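Local coordinates for arginine 3rd transport system periplasmic binding protein (Legionella pneumophila subsp. pneumophila str. Philadelphia 1, PDB 3KZG), which probably binds arginine in the periplasm and delivers it to a membrane transport system, as a member of the family 3 solute-binding proteins, at residues L3-G8 and E63-I68; I7-F12 and C45-Y50; D54-L59 and S194-P199. All blocks are in the same frame, centred on the assembly; numbering follows the deposited sequence.

Interaction 1: residues L3-G8 and E63-I68; sequences LNLTIG and EVDLVI
Asp65 grips the edge of strand 4-13 at Thr6, with a backbone and a side-chain bond to the same residue. Its CB lies 3.7 Å from Thr6 O, and its CG stands about equally far from the N and O of Thr6. At the tip, OD2 accepts the N-H of Thr6 at 2.9 Å, approached on the anti side of the carboxylate and 18° out of its plane; the same oxygen lies against CA and CD2 of Leu5. With CG beside the backbone N (chi1 -61°), carboxylate and N face the same residue, and Asp65 N donates to Thr6 O at 2.7 Å. A weak, long bond from Leu66 N reaches that carbonyl too. Beyond this turn the chains pair as parallel strands: Gly8 N donates to Leu66 O at 2.9 Å, and Ile68 N to Gly8 O at 3.1 Å, the latter nearly along the C=O axis (174°). CG2 of Ile7 meets CG2 of Ile68 at 3.5 Å, while Val64 lays CB and CG1 over the backbone N of Gly8. Ile7 and Ile68 both reach Met34 of helix 29-40, whereas Val64 and Val67 pack on Leu59 of helix 55-60, placing this strand pair between the two helices.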
ATOM      1  N   LEU A   3     -35.718  -1.118  11.359  1.00 50.24           N
ATOM      2  CA  LEU A   3     -34.287  -1.333  11.187  1.00 47.74           C
ATOM      3  C   LEU A   3     -33.491  -0.433  12.126  1.00 45.96           C
ATOM      4  O   LEU A   3     -32.716   0.419  11.691  1.00 45.12           O
ATOM      5  CB  LEU A   3     -33.893  -1.075   9.729  1.00 48.63           C
ATOM      6  CG  LEU A   3     -34.687  -0.015   8.956  1.00 49.45           C
ATOM      7  CD1 LEU A   3     -34.565   1.340   9.636  1.00 50.59           C
ATOM      8  CD2 LEU A   3     -34.173   0.059   7.525  1.00 49.18           C
ATOM      9  N   ASN A   4     -33.694  -0.636  13.423  1.00 43.68           N
ATOM     10  CA  ASN A   4     -33.017   0.146  14.448  1.00 42.51           C
ATOM     11  C   ASN A   4     -32.526  -0.817  15.521  1.00 40.18           C
ATOM     12  O   ASN A   4     -33.295  -1.622  16.048  1.00 38.83           O
ATOM     13  CB  ASN A   4     -33.989   1.164  15.054  1.00 45.73           C
ATOM     14  CG  ASN A   4     -33.298   2.186  15.947  1.00 48.44           C
ATOM     15  OD1 ASN A   4     -33.928   3.133  16.416  1.00 50.93           O
ATOM     16  ND2 ASN A   4     -32.003   2.000  16.186  1.00 49.15           N
ATOM     17  N   LEU A   5     -31.237  -0.731  15.835  1.00 37.21           N
ATOM     18  CA  LEU A   5     -30.638  -1.607  16.830  1.00 34.37           C
ATOM     19  C   LEU A   5     -30.306  -0.881  18.125  1.00 33.40           C
ATOM     20  O   LEU A   5     -30.027   0.318  18.131  1.00 33.59           O
ATOM     21  CB  LEU A   5     -29.364  -2.243  16.266  1.00 33.86           C
ATOM     22  CG  LEU A   5     -29.503  -3.110  15.011  1.00 32.98           C
ATOM     23  CD1 LEU A   5     -28.121  -3.518  14.511  1.00 32.36           C
ATOM     24  CD2 LEU A   5     -30.347  -4.337  15.324  1.00 32.11           C
ATOM     25  N   THR A   6     -30.345  -1.630  19.222  1.00 31.28           N
ATOM     26  CA  THR A   6     -30.031  -1.110  20.544  1.00 30.59           C
ATOM     27  C   THR A   6     -28.800  -1.869  21.027  1.00 29.48           C
ATOM     28  O   THR A   6     -28.863  -3.071  21.285  1.00 28.96           O
ATOM     29  CB  THR A   6     -31.210  -1.340  21.523  1.00 31.72           C
ATOM     30  OG1 THR A   6     -32.344  -0.573  21.091  1.00 31.43           O
ATOM     31  CG2 THR A   6     -30.826  -0.928  22.940  1.00 31.15           C
ATOM     32  N   ILE A   7     -27.677  -1.166  21.137  1.00 28.17           N
ATOM     33  CA  ILE A   7     -26.439  -1.798  21.570  1.00 26.40           C
ATOM     34  C   ILE A   7     -26.036  -1.415  22.986  1.00 24.58           C
ATOM     35  O   ILE A   7     -25.984  -0.242  23.336  1.00 22.87           O
ATOM     36  CB  ILE A   7     -25.258  -1.440  20.631  1.00 28.46           C
ATOM     37  CG1 ILE A   7     -25.597  -1.795  19.183  1.00 28.64           C
ATOM     38  CG2 ILE A   7     -24.006  -2.195  21.066  1.00 27.77           C
ATOM     39  CD1 ILE A   7     -26.515  -0.811  18.514  1.00 32.06           C
ATOM     40  N   GLY A   8     -25.746  -2.425  23.794  1.00 24.53           N
ATOM     41  CA  GLY A   8     -25.316  -2.174  25.152  1.00 25.79           C
ATOM     42  C   GLY A   8     -23.801  -2.090  25.173  1.00 25.33           C
ATOM     43  O   GLY A   8     -23.127  -2.865  24.496  1.00 23.55           O
ATOM     44  N   GLU A  63     -32.718  -6.710  26.573  1.00 29.62           N
ATOM     45  CA  GLU A  63     -32.838  -5.278  26.839  1.00 28.97           C
ATOM     46  C   GLU A  63     -32.112  -4.568  25.696  1.00 27.67           C
ATOM     47  O   GLU A  63     -32.391  -3.411  25.374  1.00 26.99           O
ATOM     48  CB  GLU A  63     -32.169  -4.915  28.171  1.00 30.77           C
ATOM     49  CG  GLU A  63     -32.819  -5.527  29.405  1.00 34.07           C
ATOM     50  CD  GLU A  63     -32.137  -5.097  30.695  1.00 35.33           C
ATOM     51  OE1 GLU A  63     -32.024  -3.875  30.933  1.00 36.73           O
ATOM     52  OE2 GLU A  63     -31.715  -5.975  31.474  1.00 35.87           O
ATOM     53  N   VAL A  64     -31.169  -5.287  25.095  1.00 26.00           N
ATOM     54  CA  VAL A  64     -30.383  -4.780  23.979  1.00 23.49           C
ATOM     55  C   VAL A  64     -30.223  -5.886  22.940  1.00 22.59           C
ATOM     56  O   VAL A  64     -30.282  -7.071  23.266  1.00 21.39           O
ATOM     57  CB  VAL A  64     -28.989  -4.333  24.434  1.00 21.16           C
ATOM     58  CG1 VAL A  64     -29.120  -3.208  25.448  1.00 22.72           C
ATOM     59  CG2 VAL A  64     -28.238  -5.507  25.029  1.00 18.50           C
ATOM     60  N   ASP A  65     -30.013  -5.497  21.689  1.00 23.28           N
ATOM     61  CA  ASP A  65     -29.856  -6.472  20.615  1.00 24.37           C
ATOM     62  C   ASP A  65     -28.453  -7.054  20.550  1.00 23.54           C
ATOM     63  O   ASP A  65     -28.270  -8.238  20.258  1.00 24.48           O
ATOM     64  CB  ASP A  65     -30.193  -5.817  19.279  1.00 24.42           C
ATOM     65  CG  ASP A  65     -31.608  -5.314  19.233  1.00 25.06           C
ATOM     66  OD1 ASP A  65     -32.516  -6.133  19.477  1.00 25.73           O
ATOM     67  OD2 ASP A  65     -31.814  -4.112  18.958  1.00 25.55           O
ATOM     68  N   LEU A  66     -27.466  -6.212  20.829  1.00 23.11           N
ATOM     69  CA  LEU A  66     -26.070  -6.618  20.783  1.00 22.09           C
ATOM     70  C   LEU A  66     -25.284  -5.948  21.900  1.00 21.02           C
ATOM     71  O   LEU A  66     -25.769  -5.023  22.547  1.00 22.50           O
ATOM     72  CB  LEU A  66     -25.463  -6.215  19.436  1.00 20.20           C
ATOM     73  CG  LEU A  66     -26.106  -6.802  18.182  1.00 20.01           C
ATOM     74  CD1 LEU A  66     -25.618  -6.052  16.956  1.00 21.90           C
ATOM     75  CD2 LEU A  66     -25.782  -8.289  18.089  1.00 18.13           C
ATOM     76  N   VAL A  67     -24.067  -6.434  22.122  1.00 20.44           N
ATOM     77  CA  VAL A  67     -23.183  -5.867  23.129  1.00 18.38           C
ATOM     78  C   VAL A  67     -21.772  -5.750  22.563  1.00 18.45           C
ATOM     79  O   VAL A  67     -21.271  -6.670  21.915  1.00 15.14           O
ATOM     80  CB  VAL A  67     -23.126  -6.733  24.406  1.00 17.41           C
ATOM     81  CG1 VAL A  67     -21.942  -6.314  25.265  1.00 17.91           C
ATOM     82  CG2 VAL A  67     -24.416  -6.575  25.195  1.00 18.18           C
ATOM     83  N   ILE A  68     -21.159  -4.595  22.795  1.00 17.63           N
ATOM     84  CA  ILE A  68     -19.794  -4.325  22.370  1.00 16.15           C
ATOM     85  C   ILE A  68     -19.155  -3.496  23.479  1.00 17.33           C
ATOM     86  O   ILE A  68     -19.522  -2.347  23.711  1.00 18.48           O
ATOM     87  CB  ILE A  68     -19.738  -3.559  21.024  1.00 13.96           C
ATOM     88  CG1 ILE A  68     -18.277  -3.362  20.606  1.00 13.50           C
ATOM     89  CG2 ILE A  68     -20.479  -2.225  21.125  1.00 16.85           C
ATOM     90  CD1 ILE A  68     -18.101  -2.790  19.215  1.00  8.15           C
TER

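Interaction 2: residues I7-F12 and C45-Y50; sequences IGTSKF and CTFEAY
Parallel pairing of strands 4-13 and 44-50, which are linked through helix 29-40, forms part of the mixed sheet of this periplasmic-binding fold. Ile7, Gly8 and Thr9 pair in parallel with Phe47, Glu48 and Ala49, although the strand segments are turned 38° against each other. Ile7 is held at both backbone polar atoms: its N donates to Thr46 O at 2.8 Å, and its O accepts from Glu48 N at 2.7 Å. Thr9 repeats the pattern, with its N reaching Glu48 O from well above the carbonyl plane (41°) and its O receiving Tyr50 N at 3.0 Å. Short CA-H...O contacts accompany these bonds, including Gly8 CA to Glu48 O at 3.0 Å. On the face carrying Ile7, Thr9 and Phe47, CD1 of Ile7 touches Cys45 SG, set anti to the backbone N (chi1 177°), at 3.6 Å. That sulfur lies over one face of the Phe47 ring, displaced toward its rim, while CB of Ile7 meets ring atom CD1 of Phe47 at 4.0 Å. Gly8 CA approaches the edge of the Tyr50 ring on the other face. Lys11 lays its extended chain beside Ala49, with CG 3.7 Å from the Ala49 CB. Thr9 OG1 hydrogen-bonds to Ile68 O, and Ser10 OG to Glu17 OE2. The chemistry divides: backbone N-H...O hydrogen bonds set the register, while Ile7, Cys45 and Phe47 turn carbon and sulfur to helix 29-40.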
ATOM      1  N   ILE A   7     -27.677  -1.166  21.137  1.00 28.17           N
ATOM      2  CA  ILE A   7     -26.439  -1.798  21.570  1.00 26.40           C
ATOM      3  C   ILE A   7     -26.036  -1.415  22.986  1.00 24.58           C
ATOM      4  O   ILE A   7     -25.984  -0.242  23.336  1.00 22.87           O
ATOM      5  CB  ILE A   7     -25.258  -1.440  20.631  1.00 28.46           C
ATOM      6  CG1 ILE A   7     -25.597  -1.795  19.183  1.00 28.64           C
ATOM      7  CG2 ILE A   7     -24.006  -2.195  21.066  1.00 27.77           C
ATOM      8  CD1 ILE A   7     -26.515  -0.811  18.514  1.00 32.06           C
ATOM      9  N   GLY A   8     -25.746  -2.425  23.794  1.00 24.53           N
ATOM     10  CA  GLY A   8     -25.316  -2.174  25.152  1.00 25.79           C
ATOM     11  C   GLY A   8     -23.801  -2.090  25.173  1.00 25.33           C
ATOM     12  O   GLY A   8     -23.127  -2.865  24.496  1.00 23.55           O
ATOM     13  N   THR A   9     -23.271  -1.134  25.932  1.00 25.49           N
ATOM     14  CA  THR A   9     -21.826  -0.946  26.061  1.00 26.12           C
ATOM     15  C   THR A   9     -21.570  -0.525  27.505  1.00 27.06           C
ATOM     16  O   THR A   9     -22.483  -0.044  28.173  1.00 29.78           O
ATOM     17  CB  THR A   9     -21.315   0.150  25.102  1.00 26.18           C
ATOM     18  OG1 THR A   9     -19.884   0.213  25.164  1.00 25.25           O
ATOM     19  CG2 THR A   9     -21.900   1.505  25.476  1.00 27.17           C
ATOM     20  N   SER A  10     -20.349  -0.709  28.000  1.00 25.01           N
ATOM     21  CA  SER A  10     -20.061  -0.342  29.383  1.00 22.97           C
ATOM     22  C   SER A  10     -20.054   1.169  29.568  1.00 22.19           C
ATOM     23  O   SER A  10     -20.087   1.926  28.596  1.00 20.41           O
ATOM     24  CB  SER A  10     -18.723  -0.927  29.838  1.00 22.34           C
ATOM     25  OG  SER A  10     -17.646  -0.311  29.171  1.00 24.26           O
ATOM     26  N   LYS A  11     -20.004   1.597  30.826  1.00 21.36           N
ATOM     27  CA  LYS A  11     -20.017   3.017  31.151  1.00 22.05           C
ATOM     28  C   LYS A  11     -18.665   3.717  31.166  1.00 20.92           C
ATOM     29  O   LYS A  11     -18.586   4.910  30.898  1.00 23.05           O
ATOM     30  CB  LYS A  11     -20.703   3.234  32.506  1.00 23.12           C
ATOM     31  CG  LYS A  11     -22.220   3.201  32.432  1.00 25.60           C
ATOM     32  CD  LYS A  11     -22.854   3.345  33.804  1.00 27.18           C
ATOM     33  CE  LYS A  11     -24.361   3.549  33.692  1.00 30.20           C
ATOM     34  NZ  LYS A  11     -25.033   3.521  35.023  1.00 30.29           N
ATOM     35  N   PHE A  12     -17.597   2.995  31.474  1.00 21.34           N
ATOM     36  CA  PHE A  12     -16.300   3.647  31.525  1.00 21.37           C
ATOM     37  C   PHE A  12     -15.119   2.696  31.365  1.00 21.11           C
ATOM     38  O   PHE A  12     -14.811   1.889  32.249  1.00 19.89           O
ATOM     39  CB  PHE A  12     -16.172   4.417  32.848  1.00 20.55           C
ATOM     40  CG  PHE A  12     -14.988   5.342  32.905  1.00 20.63           C
ATOM     41  CD1 PHE A  12     -14.910   6.449  32.063  1.00 21.30           C
ATOM     42  CD2 PHE A  12     -13.945   5.102  33.794  1.00 21.31           C
ATOM     43  CE1 PHE A  12     -13.807   7.304  32.105  1.00 20.78           C
ATOM     44  CE2 PHE A  12     -12.838   5.949  33.845  1.00 19.51           C
ATOM     45  CZ  PHE A  12     -12.769   7.055  32.998  1.00 19.21           C
ATOM     46  N   CYS A  45     -28.417   3.390  14.892  1.00 33.67           N
ATOM     47  CA  CYS A  45     -27.754   2.875  16.084  1.00 34.12           C
ATOM     48  C   CYS A  45     -28.024   3.671  17.358  1.00 33.58           C
ATOM     49  O   CYS A  45     -27.855   4.887  17.389  1.00 34.70           O
ATOM     50  CB  CYS A  45     -26.243   2.827  15.829  1.00 34.34           C
ATOM     51  SG  CYS A  45     -25.233   2.289  17.222  1.00 37.79           S
ATOM     52  N   THR A  46     -28.440   2.976  18.410  1.00 32.18           N
ATOM     53  CA  THR A  46     -28.693   3.614  19.697  1.00 31.68           C
ATOM     54  C   THR A  46     -27.976   2.795  20.767  1.00 30.55           C
ATOM     55  O   THR A  46     -28.133   1.576  20.836  1.00 30.90           O
ATOM     56  CB  THR A  46     -30.205   3.695  20.004  1.00 32.65           C
ATOM     57  OG1 THR A  46     -30.776   2.383  19.965  1.00 34.14           O
ATOM     58  CG2 THR A  46     -30.906   4.576  18.979  1.00 31.42           C
ATOM     59  N   PHE A  47     -27.178   3.473  21.590  1.00 29.37           N
ATOM     60  CA  PHE A  47     -26.399   2.824  22.640  1.00 27.78           C
ATOM     61  C   PHE A  47     -27.032   2.864  24.020  1.00 28.94           C
ATOM     62  O   PHE A  47     -27.747   3.797  24.363  1.00 30.07           O
ATOM     63  CB  PHE A  47     -25.016   3.477  22.736  1.00 27.32           C
ATOM     64  CG  PHE A  47     -24.149   3.259  21.529  1.00 25.89           C
ATOM     65  CD1 PHE A  47     -23.476   2.059  21.347  1.00 24.12           C
ATOM     66  CD2 PHE A  47     -24.005   4.258  20.576  1.00 25.26           C
ATOM     67  CE1 PHE A  47     -22.671   1.859  20.232  1.00 23.03           C
ATOM     68  CE2 PHE A  47     -23.203   4.065  19.458  1.00 25.34           C
ATOM     69  CZ  PHE A  47     -22.536   2.865  19.288  1.00 23.86           C
ATOM     70  N   GLU A  48     -26.741   1.850  24.821  1.00 30.35           N
ATOM     71  CA  GLU A  48     -27.261   1.790  26.171  1.00 31.94           C
ATOM     72  C   GLU A  48     -26.124   1.346  27.080  1.00 31.47           C
ATOM     73  O   GLU A  48     -25.667   0.202  27.009  1.00 30.73           O
ATOM     74  CB  GLU A  48     -28.437   0.815  26.244  1.00 35.18           C
ATOM     75  CG  GLU A  48     -29.220   0.903  27.537  1.00 40.14           C
ATOM     76  CD  GLU A  48     -30.711   0.856  27.304  1.00 43.14           C
ATOM     77  OE1 GLU A  48     -31.216  -0.197  26.854  1.00 44.48           O
ATOM     78  OE2 GLU A  48     -31.379   1.881  27.565  1.00 44.89           O
ATOM     79  N   ALA A  49     -25.667   2.263  27.928  1.00 30.85           N
ATOM     80  CA  ALA A  49     -24.561   1.998  28.842  1.00 29.60           C
ATOM     81  C   ALA A  49     -24.965   1.346  30.159  1.00 29.70           C
ATOM     82  O   ALA A  49     -25.881   1.801  30.839  1.00 30.23           O
ATOM     83  CB  ALA A  49     -23.807   3.293  29.120  1.00 29.97           C
ATOM     84  N   TYR A  50     -24.256   0.281  30.510  1.00 27.85           N
ATOM     85  CA  TYR A  50     -24.496  -0.455  31.742  1.00 28.60           C
ATOM     86  C   TYR A  50     -23.152  -0.600  32.411  1.00 27.54           C
ATOM     87  O   TYR A  50     -22.122  -0.366  31.787  1.00 28.49           O
ATOM     88  CB  TYR A  50     -25.002  -1.867  31.446  1.00 30.26           C
ATOM     89  CG  TYR A  50     -26.328  -1.947  30.742  1.00 33.03           C
ATOM     90  CD1 TYR A  50     -27.497  -2.208  31.451  1.00 33.10           C
ATOM     91  CD2 TYR A  50     -26.414  -1.783  29.360  1.00 32.67           C
ATOM     92  CE1 TYR A  50     -28.720  -2.306  30.804  1.00 34.25           C
ATOM     93  CE2 TYR A  50     -27.634  -1.879  28.704  1.00 34.27           C
ATOM     94  CZ  TYR A  50     -28.782  -2.141  29.433  1.00 34.67           C
ATOM     95  OH  TYR A  50     -29.992  -2.234  28.795  1.00 36.29           O
TER

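Interaction 3: residues D54-L59 and S194-P199; sequences DLFPAL and SIMANP
Apolar contacts carry the meeting of Leu59 and Phe56, on helix 55-60, with the selenomethionine Met196 and Ala197 of strand 196-197 and Asn198 just after it. Leu59 points at the strand and uses its two methyl branches differently. CD2 rests 3.6 Å from Ala197 CA and 3.7 Å from Met196 CE, so this branch covers the backbone as well as the end of the neighbouring side chain. CD1 is turned instead to the amide group of Asn198. Leu59 and Asn198 run past each other in opposite directions, whereas Leu59 and Met196 meet at a slant.

The second kind is Met-aromatic. Met196 leaves its backbone with CG opposite the N (chi1 -163°), continues extended through CG, and turns about the CG-SE bond (chi3 70°), which brings CE to 3.8 Å from Phe56 CD1. The selenium lies 5.4 Å from the centroid of the Phe56 ring and 75° off the ring normal, an oblique approach, with the two side chains crossing at about a right angle. CE therefore touches both Phe56 and Leu59, joining side chains one helical turn apart. The Phe56 ring also has a cation-pi partner in Arg77, and Phe81 packs on both Leu59 and Met196.

Within the helix Leu59 N donates to Leu55 O at 3.0 Å; on the strand, Met196 and Ala197 make backbone hydrogen bonds to Val67 and Ile82. All five touching residues are buried. The arrangement is the helix-on-strand packing characteristic of an alpha/beta core, here joining an early helix of the chain to a late strand within one lobe of the solute-binding fold.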
ATOM      1  N   ASP A  54     -23.145  -5.909  34.306  1.00 25.16           N
ATOM      2  CA  ASP A  54     -24.576  -6.010  34.045  1.00 26.17           C
ATOM      3  C   ASP A  54     -24.902  -6.262  32.574  1.00 25.95           C
ATOM      4  O   ASP A  54     -26.044  -6.579  32.235  1.00 26.51           O
ATOM      5  CB  ASP A  54     -25.313  -4.746  34.507  1.00 25.67           C
ATOM      6  CG  ASP A  54     -25.377  -4.617  36.025  1.00 27.29           C
ATOM      7  OD1 ASP A  54     -25.325  -5.651  36.725  1.00 27.55           O
ATOM      8  OD2 ASP A  54     -25.499  -3.475  36.514  1.00 28.33           O
ATOM      9  N   LEU A  55     -23.904  -6.125  31.705  1.00 24.59           N
ATOM     10  CA  LEU A  55     -24.103  -6.321  30.272  1.00 23.49           C
ATOM     11  C   LEU A  55     -24.601  -7.717  29.924  1.00 23.79           C
ATOM     12  O   LEU A  55     -25.442  -7.883  29.039  1.00 22.45           O
ATOM     13  CB  LEU A  55     -22.802  -6.034  29.511  1.00 23.19           C
ATOM     14  CG  LEU A  55     -22.397  -4.563  29.370  1.00 22.29           C
ATOM     15  CD1 LEU A  55     -21.014  -4.466  28.743  1.00 20.87           C
ATOM     16  CD2 LEU A  55     -23.438  -3.825  28.521  1.00 19.56           C
ATOM     17  N   PHE A  56     -24.074  -8.716  30.623  1.00 24.95           N
ATOM     18  CA  PHE A  56     -24.449 -10.101  30.389  1.00 27.02           C
ATOM     19  C   PHE A  56     -25.948 -10.352  30.607  1.00 28.75           C
ATOM     20  O   PHE A  56     -26.628 -10.883  29.725  1.00 28.10           O
ATOM     21  CB  PHE A  56     -23.596 -11.007  31.275  1.00 26.63           C
ATOM     22  CG  PHE A  56     -22.112 -10.813  31.075  1.00 28.85           C
ATOM     23  CD1 PHE A  56     -21.491 -11.262  29.915  1.00 28.16           C
ATOM     24  CD2 PHE A  56     -21.348 -10.131  32.022  1.00 27.50           C
ATOM     25  CE1 PHE A  56     -20.134 -11.035  29.694  1.00 27.28           C
ATOM     26  CE2 PHE A  56     -19.988  -9.900  31.809  1.00 27.69           C
ATOM     27  CZ  PHE A  56     -19.382 -10.351  30.643  1.00 27.95           C
ATOM     28  N   PRO A  57     -26.486  -9.972  31.780  1.00 30.21           N
ATOM     29  CA  PRO A  57     -27.918 -10.206  31.982  1.00 30.41           C
ATOM     30  C   PRO A  57     -28.772  -9.332  31.062  1.00 29.85           C
ATOM     31  O   PRO A  57     -29.824  -9.762  30.590  1.00 29.83           O
ATOM     32  CB  PRO A  57     -28.111  -9.887  33.463  1.00 31.42           C
ATOM     33  CG  PRO A  57     -27.071  -8.833  33.712  1.00 32.54           C
ATOM     34  CD  PRO A  57     -25.872  -9.405  32.993  1.00 30.83           C
ATOM     35  N   ALA A  58     -28.304  -8.114  30.797  1.00 28.16           N
ATOM     36  CA  ALA A  58     -29.015  -7.185  29.926  1.00 27.81           C
ATOM     37  C   ALA A  58     -29.216  -7.780  28.532  1.00 27.79           C
ATOM     38  O   ALA A  58     -30.273  -7.617  27.920  1.00 27.87           O
ATOM     39  CB  ALA A  58     -28.246  -5.871  29.822  1.00 26.45           C
ATOM     40  N   LEU A  59     -28.195  -8.462  28.025  1.00 27.31           N
ATOM     41  CA  LEU A  59     -28.286  -9.081  26.704  1.00 26.36           C
ATOM     42  C   LEU A  59     -29.219 -10.287  26.759  1.00 27.32           C
ATOM     43  O   LEU A  59     -30.066 -10.471  25.885  1.00 25.96           O
ATOM     44  CB  LEU A  59     -26.903  -9.528  26.218  1.00 23.07           C
ATOM     45  CG  LEU A  59     -26.882 -10.255  24.872  1.00 21.79           C
ATOM     46  CD1 LEU A  59     -27.463  -9.365  23.789  1.00 20.99           C
ATOM     47  CD2 LEU A  59     -25.452 -10.651  24.527  1.00 23.92           C
ATOM     48  N   SER A 194     -14.858  -8.951  20.614  1.00 16.54           N
ATOM     49  CA  SER A 194     -15.905  -9.188  19.635  1.00 16.85           C
ATOM     50  C   SER A 194     -17.281  -8.687  20.055  1.00 16.51           C
ATOM     51  O   SER A 194     -17.506  -8.337  21.213  1.00 19.10           O
ATOM     52  CB  SER A 194     -15.972 -10.691  19.341  1.00 16.14           C
ATOM     53  OG  SER A 194     -17.222 -11.055  18.789  1.00 21.19           O
ATOM     54  N   ILE A 195     -18.193  -8.648  19.092  1.00 16.43           N
ATOM     55  CA  ILE A 195     -19.565  -8.221  19.333  1.00 15.97           C
ATOM     56  C   ILE A 195     -20.312  -9.473  19.802  1.00 18.37           C
ATOM     57  O   ILE A 195     -20.297 -10.503  19.128  1.00 17.47           O
ATOM     58  CB  ILE A 195     -20.169  -7.643  18.040  1.00 18.30           C
ATOM     59  CG1 ILE A 195     -19.378  -6.388  17.640  1.00 17.98           C
ATOM     60  CG2 ILE A 195     -21.639  -7.293  18.236  1.00 17.63           C
ATOM     61  CD1 ILE A 195     -19.823  -5.769  16.344  1.00 18.13           C
HETATM   62  N   MSE A 196     -20.951  -9.377  20.965  1.00 18.83           N
HETATM   63  CA  MSE A 196     -21.658 -10.501  21.567  1.00 19.21           C
HETATM   64  C   MSE A 196     -23.170 -10.459  21.376  1.00 19.18           C
HETATM   65  O   MSE A 196     -23.775  -9.392  21.305  1.00 17.45           O
HETATM   66  CB  MSE A 196     -21.314 -10.541  23.053  1.00 23.99           C
HETATM   67  CG  MSE A 196     -21.620 -11.830  23.776  1.00 28.68           C
HETATM   68 SE   MSE A 196     -20.908 -11.706  25.569  1.00 39.79          SE
HETATM   69  CE  MSE A 196     -22.166 -10.375  26.267  1.00 32.34           C
ATOM     70  N   ALA A 197     -23.777 -11.635  21.281  1.00 19.48           N
ATOM     71  CA  ALA A 197     -25.215 -11.713  21.094  1.00 20.21           C
ATOM     72  C   ALA A 197     -25.750 -13.025  21.637  1.00 20.48           C
ATOM     73  O   ALA A 197     -24.977 -13.905  22.029  1.00 21.73           O
ATOM     74  CB  ALA A 197     -25.552 -11.574  19.614  1.00 18.87           C
ATOM     75  N   ASN A 198     -27.073 -13.148  21.686  1.00 21.23           N
ATOM     76  CA  ASN A 198     -27.698 -14.373  22.165  1.00 22.10           C
ATOM     77  C   ASN A 198     -27.603 -15.404  21.036  1.00 22.50           C
ATOM     78  O   ASN A 198     -27.605 -15.045  19.860  1.00 23.83           O
ATOM     79  CB  ASN A 198     -29.161 -14.107  22.550  1.00 21.79           C
ATOM     80  CG  ASN A 198     -29.287 -13.243  23.800  1.00 21.06           C
ATOM     81  OD1 ASN A 198     -29.888 -12.167  23.772  1.00 23.46           O
ATOM     82  ND2 ASN A 198     -28.712 -13.713  24.900  1.00 19.98           N
ATOM     83  N   PRO A 199     -27.508 -16.698  21.377  1.00 23.99           N
ATOM     84  CA  PRO A 199     -27.402 -17.770  20.381  1.00 24.61           C
ATOM     85  C   PRO A 199     -28.383 -17.735  19.210  1.00 25.69           C
ATOM     86  O   PRO A 199     -28.028 -18.120  18.089  1.00 25.71           O
ATOM     87  CB  PRO A 199     -27.554 -19.033  21.225  1.00 25.24           C
ATOM     88  CG  PRO A 199     -26.907 -18.640  22.512  1.00 24.76           C
ATOM     89  CD  PRO A 199     -27.485 -17.254  22.741  1.00 24.20           C
TER

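How the interactions relate
Interactions 1 and 2 share Ile7 and Gly8, and their centres lie about 8 Å apart: strand 4-13 pairs with 66-67 in the first and with 44-50 in the second, all in one mixed sheet. Interaction 3 lies about 9 Å from the centre of interaction 1 and about 11 Å from that of interaction 2. Its helix, 55-60, follows strand 44-50 and precedes 66-67, and Leu55 packs against Gly8, Thr9 and Tyr50. Along the chain, interaction 2 closes before interaction 3 opens, while the segments of 1 and 3 alternate. A probable backbone hydrogen bond from Met196 N to Val67 O joins 194-199 to this group, so late sequence contributes to a lobe begun at the N-terminus.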